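PDB 4UWM: 3,6-diketocamphane 1,6-monooxygenase from Pseudomonas putida, which uses FMNH2 and molecular oxygen to convert a camphor-derived diketone into a lactone, a Baeyer-Villiger step in the breakdown of (-)-camphor. Local coordinates for residues S40-E45 against T343-A348; R102-I107 against N217-S222; P208-A213 against K231-V236; S225-L230 against A299-I304. All coordinates share one frame; numbering follows the deposited sequence.

Contact 1: S40-E45 against T343-A348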
loop_
_atom_site.group_PDB
_atom_site.type_symbol
_atom_site.label_atom_id
_atom_site.label_comp_id
_atom_site.label_asym_id
_atom_site.label_seq_id
_atom_site.Cartn_x
_atom_site.Cartn_y
_atom_site.Cartn_z
ATOM N N SER A 40 16.826 -7.594 8.564
ATOM C CA SER A 40 15.785 -7.496 7.541
ATOM C C SER A 40 14.491 -8.142 8.013
ATOM O O SER A 40 14.508 -9.064 8.828
ATOM C CB SER A 40 16.254 -8.122 6.227
ATOM O OG SER A 40 16.509 -9.498 6.384
ATOM N N MET A 41 13.361 -7.639 7.504
ATOM C CA MET A 41 12.077 -8.289 7.726
ATOM C C MET A 41 11.408 -8.515 6.381
ATOM O O MET A 41 11.178 -7.564 5.657
ATOM C CB MET A 41 11.196 -7.435 8.639
ATOM C CG MET A 41 9.811 -8.043 8.908
ATOM S SD MET A 41 8.864 -6.902 9.926
ATOM C CE MET A 41 7.348 -7.840 10.214
ATOM N N MET A 42 11.164 -9.778 6.052
ATOM C CA MET A 42 10.478 -10.188 4.826
ATOM C C MET A 42 8.990 -10.362 5.148
ATOM O O MET A 42 8.649 -10.952 6.183
ATOM C CB MET A 42 11.053 -11.516 4.310
ATOM C CG MET A 42 12.498 -11.398 3.796
ATOM S SD MET A 42 13.148 -12.998 3.262
ATOM C CE MET A 42 14.876 -12.575 2.951
ATOM N N ILE A 43 8.107 -9.865 4.270
ATOM C CA ILE A 43 6.647 -9.994 4.484
ATOM C C ILE A 43 6.009 -10.568 3.247
ATOM O O ILE A 43 6.151 -9.992 2.159
ATOM C CB ILE A 43 6.005 -8.646 4.883
ATOM C CG1 ILE A 43 6.763 -8.065 6.077
ATOM C CG2 ILE A 43 4.499 -8.816 5.175
ATOM C CD1 ILE A 43 6.564 -6.599 6.359
ATOM N N SER A 44 5.310 -11.687 3.405
ATOM C CA SER A 44 4.737 -12.400 2.265
ATOM C C SER A 44 3.388 -11.834 1.796
ATOM O O SER A 44 2.813 -10.969 2.442
ATOM C CB SER A 44 4.630 -13.902 2.538
ATOM O OG SER A 44 5.906 -14.445 2.836
ATOM N N GLU A 45 2.913 -12.361 0.669
ATOM C CA GLU A 45 1.706 -11.894 -0.013
ATOM C C GLU A 45 0.829 -13.057 -0.458
ATOM O O GLU A 45 1.279 -13.930 -1.233
ATOM C CB GLU A 45 2.120 -11.027 -1.228
ATOM C CG GLU A 45 0.976 -10.546 -2.132
ATOM C CD GLU A 45 1.498 -9.658 -3.272
ATOM O OE1 GLU A 45 2.140 -8.636 -2.974
ATOM O OE2 GLU A 45 1.304 -9.995 -4.461
ATOM N N THR A 343 22.137 -15.057 5.864
ATOM C CA THR A 343 21.073 -14.599 6.783
ATOM C C THR A 343 20.235 -15.759 7.268
ATOM O O THR A 343 19.731 -16.566 6.461
ATOM C CB THR A 343 20.131 -13.525 6.145
ATOM O OG1 THR A 343 20.888 -12.376 5.751
ATOM C CG2 THR A 343 19.076 -13.061 7.154
ATOM N N LEU A 344 20.079 -15.838 8.583
ATOM C CA LEU A 344 19.190 -16.816 9.173
ATOM C C LEU A 344 17.821 -16.145 9.267
ATOM O O LEU A 344 17.621 -15.222 10.078
ATOM C CB LEU A 344 19.674 -17.230 10.567
ATOM C CG LEU A 344 18.722 -18.153 11.326
ATOM C CD1 LEU A 344 18.799 -19.561 10.772
ATOM C CD2 LEU A 344 19.008 -18.130 12.822
ATOM N N GLN A 345 16.892 -16.608 8.435
ATOM C CA GLN A 345 15.613 -15.920 8.316
ATOM C C GLN A 345 14.632 -16.606 9.238
ATOM O O GLN A 345 14.118 -17.668 8.922
ATOM C CB GLN A 345 15.120 -15.894 6.852
ATOM C CG GLN A 345 14.304 -14.650 6.485
ATOM C CD GLN A 345 15.160 -13.398 6.276
ATOM O OE1 GLN A 345 16.224 -13.452 5.651
ATOM N NE2 GLN A 345 14.677 -12.255 6.768
ATOM N N VAL A 346 14.373 -15.984 10.381
ATOM C CA VAL A 346 13.529 -16.594 11.407
ATOM C C VAL A 346 12.032 -16.453 11.128
ATOM O O VAL A 346 11.532 -15.340 10.963
ATOM C CB VAL A 346 13.864 -16.020 12.800
ATOM C CG1 VAL A 346 13.004 -16.675 13.874
ATOM C CG2 VAL A 346 15.352 -16.213 13.083
ATOM N N GLU A 347 11.326 -17.579 11.091
ATOM C CA GLU A 347 9.881 -17.592 10.837
ATOM C C GLU A 347 9.113 -17.017 12.018
ATOM O O GLU A 347 9.237 -17.508 13.146
ATOM C CB GLU A 347 9.389 -19.011 10.564
ATOM C CG GLU A 347 9.822 -19.630 9.240
ATOM C CD GLU A 347 9.024 -19.143 8.025
ATOM O OE1 GLU A 347 8.031 -18.377 8.186
ATOM O OE2 GLU A 347 9.411 -19.531 6.903
ATOM N N ALA A 348 8.316 -15.978 11.764
ATOM C CA ALA A 348 7.532 -15.352 12.823
ATOM C C ALA A 348 6.240 -16.123 13.044
ATOM O O ALA A 348 5.563 -16.522 12.082
ATOM C CB ALA A 348 7.246 -13.884 12.507
HETATM O O HOH W 1 19.092 -9.998 6.195
#
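Gln345 reaches over strand 4-9, inside the TIM barrel, to meet Ser40 and Met42. Strands 40-43 and 343-347 are not neighbours in the sheet; strand 4-9 pairs with both, and the axes of 40-43 and 343-347 come no nearer than 8.4 Å. Side chains therefore make the contact. Gln345 bends at chi2 (76°), which carries its amide over to strand 40-43. Gln345 NE2 points straight at Ser40 OG, but at 3.3 Å the hydrogen bond is weak. The same nitrogen also bonds Leu7 O of the strand in between. Met42 lies across the glutamine at about a right angle. Extended beyond CG, it lays both sulfur and methyl against the amide: Met42 SD is 3.6 Å from Gln345 CD, and Met42 CE is 3.1 Å from Gln345 OE1. A water joins Ser40 OG to Thr343 OG1. The chemistry is mixed: a thioether crosses the rest of the amide, while its nitrogen is shared between a carbonyl and a hydroxyl, two partners within a buried contact.

Contact 2: R102-I107 against N217-S222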
loop_
_atom_site.group_PDB
_atom_site.type_symbol
_atom_site.label_atom_id
_atom_site.label_comp_id
_atom_site.label_asym_id
_atom_site.label_seq_id
_atom_site.Cartn_x
_atom_site.Cartn_y
_atom_site.Cartn_z
ATOM N N ARG A 102 16.380 1.236 2.586
ATOM C CA ARG A 102 16.267 0.085 3.493
ATOM C C ARG A 102 15.194 -0.834 2.964
ATOM O O ARG A 102 14.185 -1.068 3.650
ATOM C CB ARG A 102 15.875 0.511 4.918
ATOM C CG ARG A 102 16.817 1.487 5.607
ATOM C CD ARG A 102 16.386 1.761 7.041
ATOM N NE ARG A 102 15.208 2.616 7.183
ATOM C CZ ARG A 102 14.118 2.320 7.904
ATOM N NH1 ARG A 102 14.009 1.166 8.571
ATOM N NH2 ARG A 102 13.145 3.204 7.991
ATOM N N TYR A 103 15.422 -1.379 1.768
ATOM C CA TYR A 103 14.366 -2.058 1.029
ATOM C C TYR A 103 15.013 -3.007 0.059
ATOM O O TYR A 103 16.057 -2.690 -0.489
ATOM C CB TYR A 103 13.506 -0.994 0.283
ATOM C CG TYR A 103 12.441 -1.594 -0.582
ATOM C CD1 TYR A 103 12.716 -1.955 -1.901
ATOM C CD2 TYR A 103 11.157 -1.826 -0.082
ATOM C CE1 TYR A 103 11.758 -2.546 -2.690
ATOM C CE2 TYR A 103 10.179 -2.416 -0.871
ATOM C CZ TYR A 103 10.487 -2.761 -2.177
ATOM O OH TYR A 103 9.545 -3.363 -2.979
ATOM N N PHE A 104 14.423 -4.182 -0.141
ATOM C CA PHE A 104 14.720 -4.965 -1.331
ATOM C C PHE A 104 13.464 -5.670 -1.788
ATOM O O PHE A 104 12.472 -5.697 -1.058
ATOM C CB PHE A 104 15.953 -5.902 -1.183
ATOM C CG PHE A 104 15.830 -6.953 -0.109
ATOM C CD1 PHE A 104 16.024 -6.623 1.231
ATOM C CD2 PHE A 104 15.559 -8.285 -0.450
ATOM C CE1 PHE A 104 15.924 -7.594 2.221
ATOM C CE2 PHE A 104 15.448 -9.259 0.541
ATOM C CZ PHE A 104 15.648 -8.903 1.875
ATOM N N LEU A 105 13.499 -6.224 -2.994
ATOM C CA LEU A 105 12.295 -6.693 -3.666
ATOM C C LEU A 105 12.291 -8.187 -3.958
ATOM O O LEU A 105 13.067 -8.683 -4.793
ATOM C CB LEU A 105 12.095 -5.891 -4.975
ATOM C CG LEU A 105 11.044 -6.379 -5.973
ATOM C CD1 LEU A 105 9.628 -6.206 -5.408
ATOM C CD2 LEU A 105 11.203 -5.612 -7.300
ATOM N N GLY A 106 11.372 -8.906 -3.317
ATOM C CA GLY A 106 11.118 -10.290 -3.696
ATOM C C GLY A 106 10.086 -10.336 -4.800
ATOM O O GLY A 106 9.053 -9.670 -4.705
ATOM N N ILE A 107 10.360 -11.118 -5.849
ATOM C CA ILE A 107 9.358 -11.350 -6.917
ATOM C C ILE A 107 9.017 -12.820 -7.047
ATOM O O ILE A 107 9.835 -13.666 -6.724
ATOM C CB ILE A 107 9.837 -10.811 -8.286
ATOM C CG1 ILE A 107 11.059 -11.612 -8.795
ATOM C CG2 ILE A 107 10.136 -9.325 -8.181
ATOM C CD1 ILE A 107 11.414 -11.342 -10.253
ATOM N N ASN A 217 21.826 -12.719 -11.189
ATOM C CA ASN A 217 22.532 -12.174 -10.045
ATOM C C ASN A 217 21.560 -11.670 -8.949
ATOM O O ASN A 217 21.865 -10.727 -8.211
ATOM C CB ASN A 217 23.497 -11.058 -10.478
ATOM C CG ASN A 217 24.611 -10.840 -9.482
ATOM O OD1 ASN A 217 25.015 -11.760 -8.776
ATOM N ND2 ASN A 217 25.118 -9.619 -9.421
ATOM N N PHE A 218 20.392 -12.306 -8.869
ATOM C CA PHE A 218 19.417 -12.019 -7.798
ATOM C C PHE A 218 19.844 -12.643 -6.464
ATOM O O PHE A 218 20.710 -13.521 -6.426
ATOM C CB PHE A 218 18.025 -12.532 -8.194
ATOM C CG PHE A 218 17.410 -11.812 -9.365
ATOM C CD1 PHE A 218 17.837 -10.536 -9.726
ATOM C CD2 PHE A 218 16.369 -12.400 -10.083
ATOM C CE1 PHE A 218 17.266 -9.874 -10.798
ATOM C CE2 PHE A 218 15.791 -11.739 -11.160
ATOM C CZ PHE A 218 16.231 -10.473 -11.508
ATOM N N LYS A 219 19.222 -12.195 -5.375
ATOM C CA LYS A 219 19.435 -12.766 -4.052
ATOM C C LYS A 219 18.636 -14.065 -3.915
ATOM O O LYS A 219 17.425 -14.066 -4.132
ATOM C CB LYS A 219 19.033 -11.725 -3.002
ATOM C CG LYS A 219 19.002 -12.204 -1.557
ATOM C CD LYS A 219 18.558 -11.070 -0.631
ATOM C CE LYS A 219 18.528 -11.496 0.825
ATOM N NZ LYS A 219 19.908 -11.713 1.355
ATOM N N PRO A 220 19.309 -15.196 -3.578
ATOM C CA PRO A 220 18.556 -16.433 -3.409
ATOM C C PRO A 220 17.985 -16.575 -1.972
ATOM O O PRO A 220 18.653 -16.247 -0.995
ATOM C CB PRO A 220 19.615 -17.512 -3.702
ATOM C CG PRO A 220 20.885 -16.903 -3.174
ATOM C CD PRO A 220 20.770 -15.418 -3.452
ATOM N N VAL A 221 16.750 -17.054 -1.863
ATOM C CA VAL A 221 16.109 -17.281 -0.559
ATOM C C VAL A 221 15.623 -18.724 -0.580
ATOM O O VAL A 221 14.896 -19.120 -1.473
ATOM C CB VAL A 221 14.907 -16.304 -0.300
ATOM C CG1 VAL A 221 14.349 -16.491 1.111
ATOM C CG2 VAL A 221 15.327 -14.860 -0.491
ATOM N N SER A 222 16.040 -19.516 0.405
ATOM C CA SER A 222 15.633 -20.909 0.481
ATOM C C SER A 222 14.861 -21.161 1.768
ATOM O O SER A 222 15.179 -20.588 2.809
ATOM C CB SER A 222 16.865 -21.836 0.460
ATOM O OG SER A 222 17.664 -21.657 -0.706
#
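Phe104 and Lys219 make the closest packing between two strands of the TIM barrel, 105-108 and 219-223, which are separated by strand 198-202. The aromatic ring meets the aliphatic part of the lysine. Lys219 CD and CE both come within 3.8 Å of Phe104 CE2, and CE also approaches CZ. The approach to the ring is oblique, and the two side chains cross at about a right angle. Phe104 takes a chi1 of 61°, with CG between its own backbone N and carbonyl carbon, and this turns the ring toward Lys219. The lysine runs extended as far as CE and turns only at its last torsion, chi4 70°. Its ammonium thus leaves the ring behind and bonds Arg252 O. Lys219 is partly exposed, while Phe104 is buried against Met76, an FMN-binding residue. With an alanine here instead of Phe104, a gap is likely to open beside Met76 and the lysine methylenes to be left without the ring they pack against. The second meeting is looser. Ile107 and Phe218 are both buried, and both also touch Leu147 of helix 139-155, which covers this side. They barely touch each other. A single pair of atoms makes this meeting: Ile107 CD1 stands obliquely to the Phe218 ring, 4.5 Å from CE2.

Contact 3: P208-A213 against K231-V236; sequences PSMRLA and KRHWEV. With FMN (flavin mononucleotide), chain C.
A methionine methylene sits over the face of a histidine ring: Met210 CG lies 4.0 Å from the centroid of the His233 ring and 20° off its normal, a CH-pi contact. Met210 SD stays oblique to the ring. Bends at chi2 and chi3 bring Met210 CE to 4.0 Å from His233 ND1. These side chains join helices 208-216 and 227-244, which flank strand 219-223 in the chain of the TIM barrel. The short segments run in roughly the same direction, 36° apart. One turn on, Val236 CG1 packs 3.6 Å from Arg211 N and against Arg211 CB. In one of the two modelled positions of Arg211, the same methyl also lies over a face of the guanidinium. There a water joins Arg211 NE to Val236 O. At the N-terminal end of helix 208-216, Ser209 holds the FMN phosphate. Both Ser209 N and Ser209 OG bond to FMN O1P, the hydroxyl at 2.7 Å. The His233 ring is fixed by Ser204 O at NE2 and Ser222 OG at ND1. Ser204 itself binds FMN, so the imidazole is a second-shell group. The helix end would probably add to the attraction for the phosphate, while apolar packing joins the same helix to helix 227-244.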
loop_
_atom_site.group_PDB
_atom_site.type_symbol
_atom_site.label_atom_id
_atom_site.label_comp_id
_atom_site.label_asym_id
_atom_site.label_seq_id
_atom_site.Cartn_x
_atom_site.Cartn_y
_atom_site.Cartn_z
ATOM N N PRO A 208 14.262 -24.204 -10.478
ATOM C CA PRO A 208 14.292 -23.247 -11.589
ATOM C C PRO A 208 14.448 -21.810 -11.096
ATOM O O PRO A 208 15.085 -20.989 -11.771
ATOM C CB PRO A 208 12.920 -23.431 -12.250
ATOM C CG PRO A 208 12.504 -24.811 -11.880
ATOM C CD PRO A 208 13.007 -24.982 -10.475
ATOM N N SER A 209 13.874 -21.517 -9.923
ATOM C CA SER A 209 14.030 -20.210 -9.278
ATOM C C SER A 209 15.482 -19.953 -8.888
ATOM O O SER A 209 15.989 -18.850 -9.075
ATOM C CB SER A 209 13.107 -20.083 -8.063
ATOM O OG SER A 209 11.752 -20.120 -8.488
ATOM N N MET A 210 16.151 -20.976 -8.349
ATOM C CA MET A 210 17.571 -20.856 -8.010
ATOM C C MET A 210 18.432 -20.608 -9.247
ATOM O O MET A 210 19.375 -19.814 -9.192
ATOM C CB MET A 210 18.060 -22.079 -7.232
ATOM C CG MET A 210 17.565 -22.097 -5.796
ATOM S SD MET A 210 18.288 -20.770 -4.825
ATOM C CE MET A 210 16.868 -20.282 -3.847
ATOM N N ARG A 211 18.079 -21.262 -10.359
ATOM C CA ARG A 211 18.774 -21.084 -11.635
ATOM C C ARG A 211 18.565 -19.663 -12.169
ATOM O O ARG A 211 19.511 -18.993 -12.566
ATOM C CB ARG A 211 18.289 -22.128 -12.648
ATOM C CG ARG A 211 19.213 -22.359 -13.837
ATOM C CD ARG A 211 18.820 -23.613 -14.614
ATOM N NE ARG A 211 19.161 -24.849 -13.909
ATOM C CZ ARG A 211 18.278 -25.670 -13.345
ATOM N NH1 ARG A 211 16.980 -25.398 -13.400
ATOM N NH2 ARG A 211 18.693 -26.769 -12.730
ATOM N N LEU A 212 17.311 -19.206 -12.171
ATOM C CA LEU A 212 17.005 -17.848 -12.631
ATOM C C LEU A 212 17.720 -16.795 -11.789
ATOM O O LEU A 212 18.201 -15.802 -12.323
ATOM C CB LEU A 212 15.489 -17.579 -12.628
ATOM C CG LEU A 212 15.021 -16.145 -12.958
ATOM C CD1 LEU A 212 15.312 -15.755 -14.402
ATOM C CD2 LEU A 212 13.544 -15.953 -12.638
ATOM N N ALA A 213 17.764 -17.010 -10.473
ATOM C CA ALA A 213 18.405 -16.066 -9.561
ATOM C C ALA A 213 19.896 -15.977 -9.881
ATOM O O ALA A 213 20.463 -14.881 -9.932
ATOM C CB ALA A 213 18.202 -16.511 -8.117
ATOM N N LYS A 231 22.033 -27.928 -0.228
ATOM C CA LYS A 231 23.237 -28.001 -1.042
ATOM C C LYS A 231 22.903 -27.941 -2.531
ATOM O O LYS A 231 23.555 -27.213 -3.275
ATOM C CB LYS A 231 24.060 -29.242 -0.681
ATOM C CG LYS A 231 24.768 -29.119 0.666
ATOM C CD LYS A 231 25.779 -30.241 0.882
ATOM C CE LYS A 231 25.094 -31.573 1.133
ATOM N NZ LYS A 231 26.012 -32.709 0.857
ATOM N N ARG A 232 21.877 -28.679 -2.960
ATOM C CA ARG A 232 21.426 -28.614 -4.361
ATOM C C ARG A 232 21.049 -27.185 -4.794
ATOM O O ARG A 232 21.351 -26.760 -5.913
ATOM C CB ARG A 232 20.261 -29.582 -4.607
ATOM C CG ARG A 232 19.886 -29.777 -6.075
ATOM C CD ARG A 232 21.038 -30.328 -6.905
ATOM N NE ARG A 232 20.764 -30.223 -8.331
ATOM C CZ ARG A 232 21.690 -30.075 -9.270
ATOM N NH1 ARG A 232 22.980 -30.010 -8.953
ATOM N NH2 ARG A 232 21.321 -29.972 -10.533
ATOM N N HIS A 233 20.389 -26.448 -3.903
ATOM C CA HIS A 233 20.032 -25.050 -4.164
ATOM C C HIS A 233 21.268 -24.228 -4.488
ATOM O O HIS A 233 21.291 -23.524 -5.503
ATOM C CB HIS A 233 19.266 -24.442 -2.974
ATOM C CG HIS A 233 17.795 -24.716 -3.001
ATOM N ND1 HIS A 233 16.883 -23.956 -2.303
ATOM C CD2 HIS A 233 17.075 -25.658 -3.662
ATOM C CE1 HIS A 233 15.668 -24.426 -2.522
ATOM N NE2 HIS A 233 15.757 -25.456 -3.345
ATOM N N TRP A 234 22.295 -24.329 -3.644
ATOM C CA TRP A 234 23.517 -23.569 -3.885
ATOM C C TRP A 234 24.283 -24.034 -5.142
ATOM O O TRP A 234 24.822 -23.196 -5.861
ATOM C CB TRP A 234 24.422 -23.485 -2.651
ATOM C CG TRP A 234 25.489 -22.479 -2.882
ATOM C CD1 TRP A 234 26.782 -22.728 -3.215
ATOM C CD2 TRP A 234 25.340 -21.056 -2.883
ATOM N NE1 TRP A 234 27.461 -21.553 -3.388
ATOM C CE2 TRP A 234 26.600 -20.507 -3.196
ATOM C CE3 TRP A 234 24.265 -20.188 -2.636
ATOM C CZ2 TRP A 234 26.822 -19.128 -3.273
ATOM C CZ3 TRP A 234 24.487 -18.821 -2.704
ATOM C CH2 TRP A 234 25.755 -18.303 -3.028
ATOM N N GLU A 235 24.305 -25.349 -5.394
ATOM C CA GLU A 235 24.856 -25.901 -6.637
ATOM C C GLU A 235 24.222 -25.235 -7.858
ATOM O O GLU A 235 24.927 -24.678 -8.699
ATOM C CB GLU A 235 24.615 -27.415 -6.732
ATOM C CG GLU A 235 25.518 -28.283 -5.873
ATOM C CD GLU A 235 25.215 -29.764 -6.016
ATOM O OE1 GLU A 235 24.359 -30.134 -6.843
ATOM O OE2 GLU A 235 25.834 -30.566 -5.298
ATOM N N VAL A 236 22.885 -25.293 -7.939
ATOM C CA VAL A 236 22.139 -24.774 -9.082
ATOM C C VAL A 236 22.366 -23.274 -9.254
ATOM O O VAL A 236 22.614 -22.807 -10.365
ATOM C CB VAL A 236 20.635 -25.128 -8.999
ATOM C CG1 VAL A 236 19.839 -24.362 -10.050
ATOM C CG2 VAL A 236 20.432 -26.631 -9.177
HETATM N N1 FMN C . 7.339 -18.214 -1.741
HETATM C C2 FMN C . 7.621 -16.899 -1.508
HETATM O O2 FMN C . 7.742 -16.116 -2.474
HETATM N N3 FMN C . 7.784 -16.399 -0.269
HETATM C C4 FMN C . 7.679 -17.160 0.827
HETATM O O4 FMN C . 7.841 -16.644 1.953
HETATM C C4A FMN C . 7.369 -18.609 0.669
HETATM N N5 FMN C . 7.240 -19.442 1.727
HETATM C C5A FMN C . 6.958 -20.759 1.564
HETATM C C6 FMN C . 6.837 -21.591 2.680
HETATM C C7 FMN C . 6.548 -22.948 2.531
HETATM C C7M FMN C . 6.421 -23.829 3.749
HETATM C C8 FMN C . 6.367 -23.507 1.159
HETATM C C8M FMN C . 6.053 -24.961 0.938
HETATM C C9 FMN C . 6.488 -22.680 0.046
HETATM C C9A FMN C . 6.779 -21.325 0.188
HETATM N N10 FMN C . 6.909 -20.479 -0.944
HETATM C C10 FMN C . 7.201 -19.106 -0.725
HETATM C "C1'" FMN C . 6.717 -21.010 -2.307
HETATM C "C2'" FMN C . 8.039 -21.369 -2.968
HETATM O "O2'" FMN C . 8.935 -20.274 -2.792
HETATM C "C3'" FMN C . 7.846 -21.640 -4.458
HETATM O "O3'" FMN C . 7.647 -23.048 -4.642
HETATM C "C4'" FMN C . 9.046 -21.136 -5.264
HETATM O "O4'" FMN C . 8.957 -19.717 -5.447
HETATM C "C5'" FMN C . 9.200 -21.824 -6.615
HETATM O "O5'" FMN C . 10.132 -22.875 -6.398
HETATM P P FMN C . 10.867 -23.677 -7.571
HETATM O O1P FMN C . 11.176 -22.704 -8.665
HETATM O O2P FMN C . 12.080 -24.160 -6.833
HETATM O O3P FMN C . 9.870 -24.740 -7.937
HETATM O O HOH W 2 21.745 -24.243 -12.922
#

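Contact 4: S225-L230 against A299-I304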
loop_
_atom_site.group_PDB
_atom_site.type_symbol
_atom_site.label_atom_id
_atom_site.label_comp_id
_atom_site.label_asym_id
_atom_site.label_seq_id
_atom_site.Cartn_x
_atom_site.Cartn_y
_atom_site.Cartn_z
ATOM N N SER A 225 14.648 -27.325 4.004
ATOM C CA SER A 225 13.865 -28.539 3.813
ATOM C C SER A 225 14.720 -29.812 3.872
ATOM O O SER A 225 14.274 -30.878 3.452
ATOM C CB SER A 225 13.075 -28.460 2.497
ATOM O OG SER A 225 13.917 -28.656 1.378
ATOM N N GLY A 226 15.936 -29.692 4.411
ATOM C CA GLY A 226 16.892 -30.805 4.464
ATOM C C GLY A 226 18.251 -30.431 3.885
ATOM O O GLY A 226 18.360 -29.482 3.096
ATOM N N LEU A 227 19.288 -31.178 4.273
ATOM C CA LEU A 227 20.673 -30.874 3.885
ATOM C C LEU A 227 20.923 -30.980 2.381
ATOM O O LEU A 227 21.634 -30.154 1.806
ATOM C CB LEU A 227 21.663 -31.782 4.630
ATOM C CG LEU A 227 21.791 -31.709 6.156
ATOM C CD1 LEU A 227 22.683 -32.836 6.660
ATOM C CD2 LEU A 227 22.335 -30.359 6.601
ATOM N N ASP A 228 20.339 -31.996 1.751
ATOM C CA ASP A 228 20.563 -32.244 0.330
ATOM C C ASP A 228 20.018 -31.108 -0.528
ATOM O O ASP A 228 20.741 -30.562 -1.369
ATOM C CB ASP A 228 19.963 -33.590 -0.101
ATOM C CG ASP A 228 20.686 -34.782 0.523
ATOM O OD1 ASP A 228 21.904 -34.686 0.797
ATOM O OD2 ASP A 228 20.025 -35.820 0.737
ATOM N N ALA A 229 18.754 -30.747 -0.294
ATOM C CA ALA A 229 18.111 -29.645 -1.018
ATOM C C ALA A 229 18.864 -28.347 -0.808
ATOM O O ALA A 229 19.038 -27.584 -1.755
ATOM C CB ALA A 229 16.644 -29.492 -0.619
ATOM N N LEU A 230 19.331 -28.098 0.415
ATOM C CA LEU A 230 20.050 -26.865 0.676
ATOM C C LEU A 230 21.323 -26.806 -0.168
ATOM O O LEU A 230 21.645 -25.780 -0.779
ATOM C CB LEU A 230 20.344 -26.681 2.172
ATOM C CG LEU A 230 20.901 -25.301 2.559
ATOM C CD1 LEU A 230 19.967 -24.170 2.129
ATOM C CD2 LEU A 230 21.207 -25.204 4.048
ATOM N N ALA A 299 13.548 -36.567 7.130
ATOM C CA ALA A 299 13.552 -37.984 7.478
ATOM C C ALA A 299 14.833 -38.658 6.991
ATOM O O ALA A 299 15.502 -39.364 7.755
ATOM C CB ALA A 299 12.329 -38.674 6.898
ATOM N N LYS A 300 15.175 -38.414 5.726
ATOM C CA LYS A 300 16.424 -38.892 5.147
ATOM C C LYS A 300 17.599 -38.467 6.016
ATOM O O LYS A 300 18.464 -39.278 6.324
ATOM C CB LYS A 300 16.607 -38.367 3.720
ATOM C CG LYS A 300 17.340 -39.327 2.791
ATOM C CD LYS A 300 18.479 -38.651 2.038
ATOM C CE LYS A 300 19.667 -38.401 2.959
ATOM N NZ LYS A 300 20.916 -38.098 2.214
ATOM N N ASP A 301 17.606 -37.202 6.430
ATOM C CA ASP A 301 18.702 -36.639 7.224
ATOM C C ASP A 301 18.907 -37.329 8.566
ATOM O O ASP A 301 20.042 -37.553 8.972
ATOM C CB ASP A 301 18.501 -35.135 7.451
ATOM C CG ASP A 301 18.867 -34.298 6.232
ATOM O OD1 ASP A 301 19.522 -34.815 5.304
ATOM O OD2 ASP A 301 18.508 -33.107 6.208
ATOM N N ALA A 302 17.815 -37.649 9.254
ATOM C CA ALA A 302 17.899 -38.211 10.598
ATOM C C ALA A 302 17.784 -39.742 10.593
ATOM O O ALA A 302 17.837 -40.381 11.642
ATOM C CB ALA A 302 16.851 -37.585 11.502
ATOM N N GLY A 303 17.615 -40.311 9.405
ATOM C CA GLY A 303 17.621 -41.756 9.219
ATOM C C GLY A 303 16.317 -42.454 9.549
ATOM O O GLY A 303 16.227 -43.676 9.428
ATOM N N ILE A 304 15.307 -41.690 9.968
ATOM C CA ILE A 304 13.999 -42.261 10.283
ATOM C C ILE A 304 13.142 -42.394 9.025
ATOM O O ILE A 304 13.546 -41.976 7.939
ATOM C CB ILE A 304 13.236 -41.461 11.370
ATOM C CG1 ILE A 304 12.625 -40.177 10.786
ATOM C CG2 ILE A 304 14.133 -41.176 12.573
ATOM C CD1 ILE A 304 11.369 -39.711 11.495
HETATM O O HOH W 3 18.396 -34.257 2.764
#
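The Asp301 carboxylate is the flat group that meets Leu227: Leu227 CD1 lies above one face, 4.1 Å from Asp301 CG, and the oxygens divide the polar work. The site is the N-terminal end of helix 227-244, one of the helices around the TIM barrel, met by helix 296-302; Gly226 holds the N-cap position and has no side chain to cover the first turn. Asp301 OD2 turns its syn lone pair to Leu227 N, with an N-H...O angle of 163° and a length of 2.8 Å. Asp301 OD1 takes a bond from a water that in turn accepts from Asp228 N. The carboxylate of another helix thus serves the first-turn N-H groups, one directly and one through water. The helix end would probably stabilise the negative charge. Replacing Asp301 by a leucine is likely to leave Leu227 N without its acceptor and the water with one fewer partner. Beside this, a salt bridge ties the same two helices. Lys300 folds at chi2 and chi3 to bring NZ to the syn lone pair of Asp228 OD2, 2.9 Å away. Asp228 also touches Tyr205, an FMN-binding residue. Leucine packing on helix 324-338 backs the site. At its tightest carbon contact, Gly226 CA stands 3.3 Å from Asp301 OD2.

Overall arrangement
From the N terminus, the chain first enters contact 1 at 40-45, and 343-348 closes that loop nearly 300 residues later. The other three contacts nest inside it. Contact 2 opens at 102-107 and closes at 217-222. Contact 3 opens at 208-213, before contact 2 has closed, so the two cross; they also touch in space. Contact 4 opens at 225-230, after contact 2 is complete, and crosses contact 3, which closes at 231-236. Residues 299-304 close contact 4. Contacts 1 and 2 link strands that lie one apart in the barrel sheet and touch each other. Contacts 3 and 4 tie helix 227-244 to two other helices outside it.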